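Local structure of giardin subunit alpha-1 (Giardia intestinalis, 4EVH) at residues T98-T103 against L138-W143; V149-S154 against T180-E185; G243-M248 against C279-M284. The protein binds calcium and, with it, acidic phospholipids such as phosphatidylserine, and takes part in attachment of the parasite to the intestinal mucosa and in cytoskeletal remodelling. One frame throughout, in Å; residues are numbered along the deposited sequence.

Contact 1. Residues T98-T103 against L138-W143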
loop_
_atom_site.group_PDB
_atom_site.type_symbol
_atom_site.label_atom_id
_atom_site.label_comp_id
_atom_site.label_asym_id
_atom_site.label_seq_id
_atom_site.Cartn_x
_atom_site.Cartn_y
_atom_site.Cartn_z
ATOM N N THR A 98 -2.810 0.054 -4.327
ATOM C CA THR A 98 -2.148 0.980 -5.231
ATOM C C THR A 98 -2.700 2.398 -5.119
ATOM O O THR A 98 -1.985 3.390 -5.352
ATOM C CB THR A 98 -2.233 0.462 -6.672
ATOM O OG1 THR A 98 -3.586 0.098 -6.962
ATOM C CG2 THR A 98 -1.383 -0.779 -6.821
ATOM N N VAL A 99 -3.970 2.487 -4.744
ATOM C CA VAL A 99 -4.640 3.773 -4.642
ATOM C C VAL A 99 -4.709 4.273 -3.194
ATOM O O VAL A 99 -4.382 5.430 -2.916
ATOM C CB VAL A 99 -6.060 3.701 -5.249
ATOM C CG1 VAL A 99 -6.709 5.068 -5.238
ATOM C CG2 VAL A 99 -6.006 3.129 -6.678
ATOM N N ILE A 100 -5.116 3.390 -2.282
ATOM C CA ILE A 100 -5.424 3.782 -0.908
ATOM C C ILE A 100 -4.205 3.658 -0.006
ATOM O O ILE A 100 -4.011 4.463 0.906
ATOM C CB ILE A 100 -6.582 2.954 -0.333
ATOM C CG1 ILE A 100 -7.827 3.097 -1.212
ATOM C CG2 ILE A 100 -6.884 3.389 1.089
ATOM C CD1 ILE A 100 -8.939 2.107 -0.886
ATOM N N LEU A 101 -3.378 2.653 -0.282
ATOM C CA LEU A 101 -2.173 2.424 0.484
ATOM C C LEU A 101 -1.027 3.254 -0.122
ATOM O O LEU A 101 -0.041 2.716 -0.638
ATOM C CB LEU A 101 -1.841 0.935 0.493
ATOM C CG LEU A 101 -1.076 0.289 1.663
ATOM C CD1 LEU A 101 0.233 -0.389 1.205
ATOM C CD2 LEU A 101 -0.850 1.251 2.841
ATOM N N CYS A 102 -1.156 4.576 -0.032
ATOM C CA CYS A 102 -0.233 5.468 -0.722
ATOM C C CYS A 102 -0.223 6.886 -0.135
ATOM O O CYS A 102 -1.263 7.433 0.213
ATOM C CB CYS A 102 -0.645 5.527 -2.187
ATOM S SG CYS A 102 0.340 6.581 -3.187
ATOM N N THR A 103 0.946 7.495 -0.028
ATOM C CA THR A 103 0.986 8.902 0.373
ATOM C C THR A 103 0.641 9.771 -0.817
ATOM O O THR A 103 0.749 9.340 -1.961
ATOM C CB THR A 103 2.361 9.326 0.863
ATOM O OG1 THR A 103 3.341 8.927 -0.097
ATOM C CG2 THR A 103 2.666 8.684 2.182
ATOM N N LEU A 138 -16.803 6.143 -6.503
ATOM C CA LEU A 138 -16.827 7.587 -6.320
ATOM C C LEU A 138 -15.822 7.956 -5.250
ATOM O O LEU A 138 -15.108 8.972 -5.358
ATOM C CB LEU A 138 -18.214 8.079 -5.936
ATOM C CG LEU A 138 -19.433 7.549 -6.695
ATOM C CD1 LEU A 138 -20.423 8.678 -6.973
ATOM C CD2 LEU A 138 -19.069 6.805 -7.982
ATOM N N LEU A 139 -15.757 7.112 -4.224
ATOM C CA LEU A 139 -14.781 7.304 -3.182
ATOM C C LEU A 139 -13.413 7.288 -3.822
ATOM O O LEU A 139 -12.591 8.183 -3.598
ATOM C CB LEU A 139 -14.888 6.223 -2.101
ATOM C CG LEU A 139 -13.767 6.280 -1.059
ATOM C CD1 LEU A 139 -13.699 7.650 -0.388
ATOM C CD2 LEU A 139 -13.914 5.175 -0.022
ATOM N N MET A 140 -13.165 6.280 -4.646
ATOM C CA MET A 140 -11.829 6.159 -5.209
ATOM C C MET A 140 -11.372 7.389 -6.012
ATOM O O MET A 140 -10.194 7.746 -5.978
ATOM C CB MET A 140 -11.677 4.861 -5.991
ATOM C CG MET A 140 -11.238 3.737 -5.120
ATOM S SD MET A 140 -10.723 2.325 -6.088
ATOM C CE MET A 140 -10.678 1.031 -4.829
ATOM N N GLU A 141 -12.307 8.025 -6.718
ATOM C CA GLU A 141 -11.996 9.196 -7.516
ATOM C C GLU A 141 -11.627 10.350 -6.612
ATOM O O GLU A 141 -10.683 11.084 -6.882
ATOM C CB GLU A 141 -13.179 9.609 -8.386
ATOM C CG GLU A 141 -12.966 10.977 -9.039
ATOM C CD GLU A 141 -13.837 11.202 -10.263
ATOM O OE1 GLU A 141 -15.024 10.803 -10.218
ATOM O OE2 GLU A 141 -13.327 11.780 -11.261
ATOM N N LYS A 142 -12.411 10.497 -5.546
ATOM C CA LYS A 142 -12.189 11.493 -4.506
ATOM C C LYS A 142 -10.787 11.325 -3.892
ATOM O O LYS A 142 -10.006 12.289 -3.780
ATOM C CB LYS A 142 -13.257 11.310 -3.422
ATOM C CG LYS A 142 -13.911 12.586 -2.901
ATOM C CD LYS A 142 -15.022 13.100 -3.801
ATOM C CE LYS A 142 -15.853 14.127 -3.044
ATOM N NZ LYS A 142 -16.825 14.856 -3.905
ATOM N N TRP A 143 -10.478 10.090 -3.500
ATOM C CA TRP A 143 -9.223 9.782 -2.834
ATOM C C TRP A 143 -8.050 10.141 -3.731
ATOM O O TRP A 143 -7.057 10.729 -3.292
ATOM C CB TRP A 143 -9.172 8.305 -2.475
ATOM C CG TRP A 143 -8.128 7.974 -1.466
ATOM C CD1 TRP A 143 -6.800 7.788 -1.697
ATOM C CD2 TRP A 143 -8.321 7.778 -0.060
ATOM N NE1 TRP A 143 -6.149 7.498 -0.521
ATOM C CE2 TRP A 143 -7.063 7.483 0.499
ATOM C CE3 TRP A 143 -9.436 7.829 0.784
ATOM C CZ2 TRP A 143 -6.886 7.242 1.860
ATOM C CZ3 TRP A 143 -9.257 7.579 2.133
ATOM C CH2 TRP A 143 -7.993 7.297 2.657
#

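Contact 2. Residues V149-S154 against T180-E185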
loop_
_atom_site.group_PDB
_atom_site.type_symbol
_atom_site.label_atom_id
_atom_site.label_comp_id
_atom_site.label_asym_id
_atom_site.label_seq_id
_atom_site.Cartn_x
_atom_site.Cartn_y
_atom_site.Cartn_z
ATOM N N VAL A 149 -9.260 18.656 3.011
ATOM C CA VAL A 149 -9.818 19.938 3.373
ATOM C C VAL A 149 -10.111 19.809 4.847
ATOM O O VAL A 149 -10.561 18.755 5.289
ATOM C CB VAL A 149 -11.136 20.152 2.599
ATOM C CG1 VAL A 149 -11.858 21.396 3.067
ATOM C CG2 VAL A 149 -10.877 20.180 1.081
ATOM N N SER A 150 -9.847 20.849 5.624
ATOM C CA SER A 150 -10.078 20.733 7.062
ATOM C C SER A 150 -11.564 20.666 7.424
ATOM O O SER A 150 -12.417 21.218 6.728
ATOM C CB SER A 150 -9.401 21.857 7.843
ATOM O OG SER A 150 -9.552 21.615 9.232
ATOM N N ARG A 151 -11.875 19.990 8.518
ATOM C CA ARG A 151 -13.268 19.887 8.934
ATOM C C ARG A 151 -13.664 20.910 10.025
ATOM O O ARG A 151 -12.989 21.019 11.054
ATOM C CB ARG A 151 -13.627 18.433 9.305
ATOM C CG ARG A 151 -13.463 17.452 8.116
ATOM C CD ARG A 151 -14.466 16.300 8.117
ATOM N NE ARG A 151 -15.857 16.750 7.993
ATOM C CZ ARG A 151 -16.621 16.637 6.902
ATOM N NH1 ARG A 151 -16.169 16.077 5.785
ATOM N NH2 ARG A 151 -17.864 17.094 6.935
ATOM N N PRO A 152 -14.750 21.673 9.767
ATOM C CA PRO A 152 -15.464 22.565 10.688
ATOM C C PRO A 152 -15.473 22.056 12.126
ATOM O O PRO A 152 -16.452 21.444 12.577
ATOM C CB PRO A 152 -16.904 22.562 10.135
ATOM C CG PRO A 152 -16.841 21.821 8.780
ATOM C CD PRO A 152 -15.387 21.694 8.439
ATOM N N GLY A 153 -14.362 22.306 12.812
ATOM C CA GLY A 153 -14.053 21.979 14.195
ATOM C C GLY A 153 -14.773 20.784 14.870
ATOM O O GLY A 153 -15.728 20.212 14.371
ATOM N N SER A 154 -14.198 20.450 15.994
ATOM C CA SER A 154 -14.679 19.478 16.897
ATOM C C SER A 154 -14.839 18.072 16.426
ATOM O O SER A 154 -15.691 17.767 15.606
ATOM C CB SER A 154 -16.033 19.942 17.473
ATOM O OG SER A 154 -16.488 19.057 18.487
ATOM N N THR A 180 -12.032 13.534 1.754
ATOM C CA THR A 180 -11.409 14.825 2.041
ATOM C C THR A 180 -10.877 15.016 3.472
ATOM O O THR A 180 -9.923 15.768 3.667
ATOM C CB THR A 180 -12.340 16.013 1.654
ATOM O OG1 THR A 180 -13.577 15.923 2.370
ATOM C CG2 THR A 180 -12.635 15.999 0.160
ATOM N N VAL A 181 -11.473 14.349 4.456
ATOM C CA VAL A 181 -11.019 14.487 5.844
ATOM C C VAL A 181 -9.506 14.284 5.940
ATOM O O VAL A 181 -8.978 13.303 5.419
ATOM C CB VAL A 181 -11.748 13.515 6.812
ATOM C CG1 VAL A 181 -11.268 12.115 6.600
ATOM C CG2 VAL A 181 -11.524 13.913 8.265
ATOM N N PRO A 182 -8.800 15.236 6.585
ATOM C CA PRO A 182 -7.342 15.141 6.720
ATOM C C PRO A 182 -7.032 14.102 7.778
ATOM O O PRO A 182 -7.776 14.018 8.768
ATOM C CB PRO A 182 -6.934 16.544 7.205
ATOM C CG PRO A 182 -8.161 17.407 7.050
ATOM C CD PRO A 182 -9.319 16.474 7.191
ATOM N N SER A 183 -5.979 13.319 7.575
ATOM C CA SER A 183 -5.728 12.175 8.449
ATOM C C SER A 183 -5.657 12.535 9.932
ATOM O O SER A 183 -6.303 11.874 10.762
ATOM C CB SER A 183 -4.472 11.413 8.034
ATOM O OG SER A 183 -4.773 10.499 6.999
ATOM N N ALA A 184 -4.873 13.561 10.263
ATOM C CA ALA A 184 -4.733 13.985 11.655
ATOM C C ALA A 184 -6.097 14.201 12.276
ATOM O O ALA A 184 -6.305 13.930 13.457
ATOM C CB ALA A 184 -3.914 15.257 11.758
ATOM N N GLU A 185 -7.031 14.684 11.466
ATOM C CA GLU A 185 -8.345 15.037 11.968
ATOM C C GLU A 185 -9.231 13.817 12.113
ATOM O O GLU A 185 -10.179 13.826 12.882
ATOM C CB GLU A 185 -8.993 16.097 11.082
ATOM C CG GLU A 185 -8.266 17.425 11.128
ATOM C CD GLU A 185 -9.156 18.585 10.739
ATOM O OE1 GLU A 185 -10.390 18.456 10.913
ATOM O OE2 GLU A 185 -8.629 19.623 10.267
HETATM O O HOH W 1 -13.214 18.028 4.864
#

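Contact 3. Residues G243-M248 against C279-M284. With CA (calcium ion), chain C.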
loop_
_atom_site.group_PDB
_atom_site.type_symbol
_atom_site.label_atom_id
_atom_site.label_comp_id
_atom_site.label_asym_id
_atom_site.label_seq_id
_atom_site.Cartn_x
_atom_site.Cartn_y
_atom_site.Cartn_z
ATOM N N GLY A 243 -2.102 -16.741 1.299
ATOM C CA GLY A 243 -0.767 -16.263 0.997
ATOM C C GLY A 243 -0.700 -15.481 -0.297
ATOM O O GLY A 243 0.218 -15.676 -1.091
ATOM N N ASP A 244 -1.671 -14.600 -0.518
ATOM C CA ASP A 244 -1.689 -13.768 -1.718
ATOM C C ASP A 244 -0.321 -13.151 -2.017
ATOM O O ASP A 244 0.016 -12.099 -1.485
ATOM C CB ASP A 244 -2.732 -12.653 -1.601
ATOM C CG ASP A 244 -3.004 -11.969 -2.942
ATOM O OD1 ASP A 244 -2.086 -11.945 -3.799
ATOM O OD2 ASP A 244 -4.138 -11.475 -3.153
ATOM N N GLU A 245 0.456 -13.798 -2.880
ATOM C CA GLU A 245 1.769 -13.274 -3.249
ATOM C C GLU A 245 1.744 -11.988 -4.084
ATOM O O GLU A 245 2.671 -11.188 -4.001
ATOM C CB GLU A 245 2.628 -14.356 -3.899
ATOM C CG GLU A 245 3.106 -15.348 -2.860
ATOM C CD GLU A 245 4.078 -16.357 -3.397
ATOM O OE1 GLU A 245 4.037 -16.635 -4.610
ATOM O OE2 GLU A 245 4.880 -16.879 -2.598
ATOM N N LYS A 246 0.690 -11.782 -4.862
ATOM C CA LYS A 246 0.561 -10.565 -5.668
ATOM C C LYS A 246 0.380 -9.360 -4.742
ATOM O O LYS A 246 1.185 -8.433 -4.766
ATOM C CB LYS A 246 -0.616 -10.663 -6.658
ATOM C CG LYS A 246 -0.761 -12.027 -7.369
ATOM C CD LYS A 246 0.008 -12.085 -8.683
ATOM C CE LYS A 246 -0.707 -11.236 -9.740
ATOM N NZ LYS A 246 0.158 -10.905 -10.920
ATOM N N ARG A 247 -0.665 -9.384 -3.919
ATOM C CA ARG A 247 -0.875 -8.335 -2.929
ATOM C C ARG A 247 0.393 -8.063 -2.131
ATOM O O ARG A 247 0.797 -6.910 -1.949
ATOM C CB ARG A 247 -1.977 -8.727 -1.938
ATOM C CG ARG A 247 -1.996 -7.861 -0.680
ATOM C CD ARG A 247 -3.182 -6.919 -0.676
ATOM N NE ARG A 247 -4.371 -7.613 -0.210
ATOM C CZ ARG A 247 -5.618 -7.319 -0.559
ATOM N NH1 ARG A 247 -5.860 -6.318 -1.401
ATOM N NH2 ARG A 247 -6.627 -8.045 -0.061
ATOM N N MET A 248 0.998 -9.133 -1.628
ATOM C CA MET A 248 2.144 -8.999 -0.751
ATOM C C MET A 248 3.309 -8.375 -1.491
ATOM O O MET A 248 4.156 -7.736 -0.881
ATOM C CB MET A 248 2.556 -10.350 -0.157
ATOM C CG MET A 248 1.817 -10.717 1.081
ATOM S SD MET A 248 1.852 -9.469 2.379
ATOM C CE MET A 248 3.515 -9.651 3.006
ATOM N N CYS A 279 1.234 -18.895 6.243
ATOM C CA CYS A 279 0.540 -18.672 4.973
ATOM C C CYS A 279 1.387 -18.658 3.713
ATOM O O CYS A 279 0.885 -18.938 2.628
ATOM C CB CYS A 279 -0.179 -17.332 5.006
ATOM S SG CYS A 279 -1.609 -17.287 6.037
ATOM N N PHE A 280 2.646 -18.255 3.833
ATOM C CA PHE A 280 3.485 -18.141 2.642
ATOM C C PHE A 280 4.536 -19.227 2.604
ATOM O O PHE A 280 5.075 -19.641 3.635
ATOM C CB PHE A 280 4.113 -16.750 2.532
ATOM C CG PHE A 280 3.106 -15.667 2.350
ATOM C CD1 PHE A 280 2.702 -15.288 1.084
ATOM C CD2 PHE A 280 2.535 -15.045 3.447
ATOM C CE1 PHE A 280 1.758 -14.287 0.912
ATOM C CE2 PHE A 280 1.582 -14.053 3.281
ATOM C CZ PHE A 280 1.192 -13.673 2.008
ATOM N N ASP A 281 4.829 -19.692 1.402
ATOM C CA ASP A 281 5.745 -20.808 1.267
ATOM C C ASP A 281 7.201 -20.481 1.652
ATOM O O ASP A 281 7.560 -19.334 1.956
ATOM C CB ASP A 281 5.671 -21.398 -0.139
ATOM C CG ASP A 281 6.766 -20.898 -1.024
ATOM O OD1 ASP A 281 6.639 -19.766 -1.544
ATOM O OD2 ASP A 281 7.756 -21.644 -1.184
ATOM N N LYS A 282 8.016 -21.530 1.620
ATOM C CA LYS A 282 9.397 -21.516 2.074
ATOM C C LYS A 282 10.318 -20.592 1.270
ATOM O O LYS A 282 11.431 -20.332 1.677
ATOM C CB LYS A 282 9.924 -22.948 1.991
ATOM C CG LYS A 282 11.041 -23.294 2.946
ATOM C CD LYS A 282 11.425 -24.775 2.788
ATOM C CE LYS A 282 11.712 -25.144 1.326
ATOM N NZ LYS A 282 12.115 -26.582 1.174
ATOM N N ARG A 283 9.869 -20.125 0.112
ATOM C CA ARG A 283 10.672 -19.200 -0.683
ATOM C C ARG A 283 10.259 -17.776 -0.351
ATOM O O ARG A 283 11.066 -16.987 0.118
ATOM C CB ARG A 283 10.533 -19.475 -2.189
ATOM C CG ARG A 283 11.283 -18.470 -3.071
ATOM C CD ARG A 283 11.068 -18.699 -4.571
ATOM N NE ARG A 283 11.816 -17.739 -5.394
ATOM C CZ ARG A 283 11.571 -17.497 -6.682
ATOM N NH1 ARG A 283 10.600 -18.141 -7.304
ATOM N NH2 ARG A 283 12.292 -16.612 -7.356
ATOM N N MET A 284 8.982 -17.469 -0.544
ATOM C CA MET A 284 8.467 -16.135 -0.268
ATOM C C MET A 284 8.519 -15.697 1.206
ATOM O O MET A 284 8.798 -14.526 1.485
ATOM C CB MET A 284 7.044 -15.988 -0.812
ATOM C CG MET A 284 6.398 -14.660 -0.464
ATOM S SD MET A 284 7.403 -13.243 -0.992
ATOM C CE MET A 284 7.008 -13.200 -2.738
HETATM CA CA CA C . 6.425 -19.280 -4.381
#

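Contact 1. Residues T98-T103 against L138-W143
I100 and W143 meet where helix 92-100 of the all-helical annexin fold runs out beside helix 135-145; segments 98-103 and 138-143 both lie within the predicted second annexin repeat. The indole of W143 is the broad slab of the contact. With CG anti to the backbone N (chi1 -164°), it reaches from its helix to the end of the other one. One of its faces receives a single methyl, CG2 of I100, which sits over the six-membered ring toward the rim, 3.9 Å from CZ2 of W143. The two side chains cross at about a right angle; CG2 takes the indole face, and CG1 leads to M140. That second branch, CG1, lies beside the backbone N of I100 (chi1 -57°) and carries CD1 toward the terminal methyl of M140, 4.4 Å from its CE. M140 and W143 stand three residues apart on helix 135-145, and I100 fills the angle between them. V99 is the smaller bump: it is turned toward helix 135-145, and its CG1 comes within 4.5 Å of M140 O and equally 4.5 Å of W143 CD1. The side chains that meet are largely apolar and buried, and other helices close round them: A220 and L224 of helix 211-225 pack on W143, and L230 of helix 227-240 on I100. R148 adds a cation-pi contact to the indole. Past I100 the chain swings off in an inverse gamma turn centred on L101, and the side chain of R78 hydrogen-bonds to T98 O and L101 O. The backbone of the helix end also borders the tryptophan: V99 O lies obliquely to the ring, 3.6 Å from CD1 of W143, and CA of I100 is 3.8 Å from its NE1.

Contact 2. Residues V149-S154 against T180-E185
V149 and T180 bring the two backbones to 5.5 Å between their CA atoms, and the chains diverge slightly to 6.2 Å at the CA atoms of S150 and P182. One backbone bond joins them, from V149 N to T180 O at 3.0 Å. Segment 149-154 is an irregular linker, whereas 180-185 leaves helix 171-180, turns at V181 and P182 and enters helix 183-196. The carbonyl of V149 rests against the proline, its O 3.2 Å from P182 CD; the same O accepts a bond from a water at 2.8 Å that donates a longer one to T180 OG1, and that hydroxyl is tied to D176 O as well. E185, extended beyond CG, reaches back to the linker with both carboxylate oxygens. OE1 takes the N-H of R151 at 3.2 Å on its syn side, 34° out of the carboxylate plane, while OE2 is bonded by S150 OG at a modelled length too short to be trusted. The arginine does not turn its charged end to E185: bent at chi2 and chi3, it crosses V181 at about a right angle and lays CD 3.8 Å from V181 CG2, with weak, long ion pairs to E158 and D176. The arrangement is that of the long annexin linker between repeats two and three, fastened here to an interhelical turn of the predicted third repeat.

Contact 3. Residues G243-M248 against C279-M284
Two interhelical loops of the predicted fourth annexin repeat, beside a bound calcium, meet where G243 lies over the ring of F280. The CA of G243 is 3.5 Å from the ring centroid and 25° off the normal, a CH-pi contact with one face, and the same CA makes a C-H...O contact with C279 O. E245 approaches the ring differently: its CG lies at the edge, in the ring plane, 4.0 Å from F280 CD1, and the carboxylate stays nearly coplanar with the phenyl as the two side chains slide past each other in opposite directions. M248, bent at chi2 and chi3, adds a Met-aromatic contact, SD lying oblique to the ring at 5.2 Å from its centroid. L288 and A285 of helix 284-291 pack on F280. Annexins typically bind calcium in the loops between the first two and the last two helices of a repeat; here D281 OD1, in the latter, is a ligand at 2.9 Å from the ion, joined by E63 from the predicted first repeat. E245 extends toward the same calcium, its OE2 at 3.4 Å too far for a direct ligand, and probably adds to the negative field. D281 does double duty, since its OD2 caps the start of the next helix by accepting R283 N at 2.9 Å from above the carboxylate plane, with a weak bond from M284 N to OD1. D244 is the N-cap of helix 245-255, its OD1 taking R247 N at 2.9 Å. R283 pairs with E20 and E63, and R247 with D97 of helix 92-100.

Contacts 1 and 2 lie on the same side of the chain's centre, their centres about 17 Å apart and nearest atoms about 5 Å. R148 bridges them, through its cation-pi contact with W143 and a hydrogen bond to V181 O, and L224 touches W143 while its O takes a weak bond from S183 OG. Contact 3 is on the opposite side of the chain's centre, about 25 Å from contact 1 and 37 Å from contact 2 between centres. Helix 92-100 connects it to contact 1: one end supplies V99 and I100, while M93, near its other end, touches D244 and R247. Of the three, contact 3 holds the calcium; a second calcium lies about 14 Å from M284's side chain.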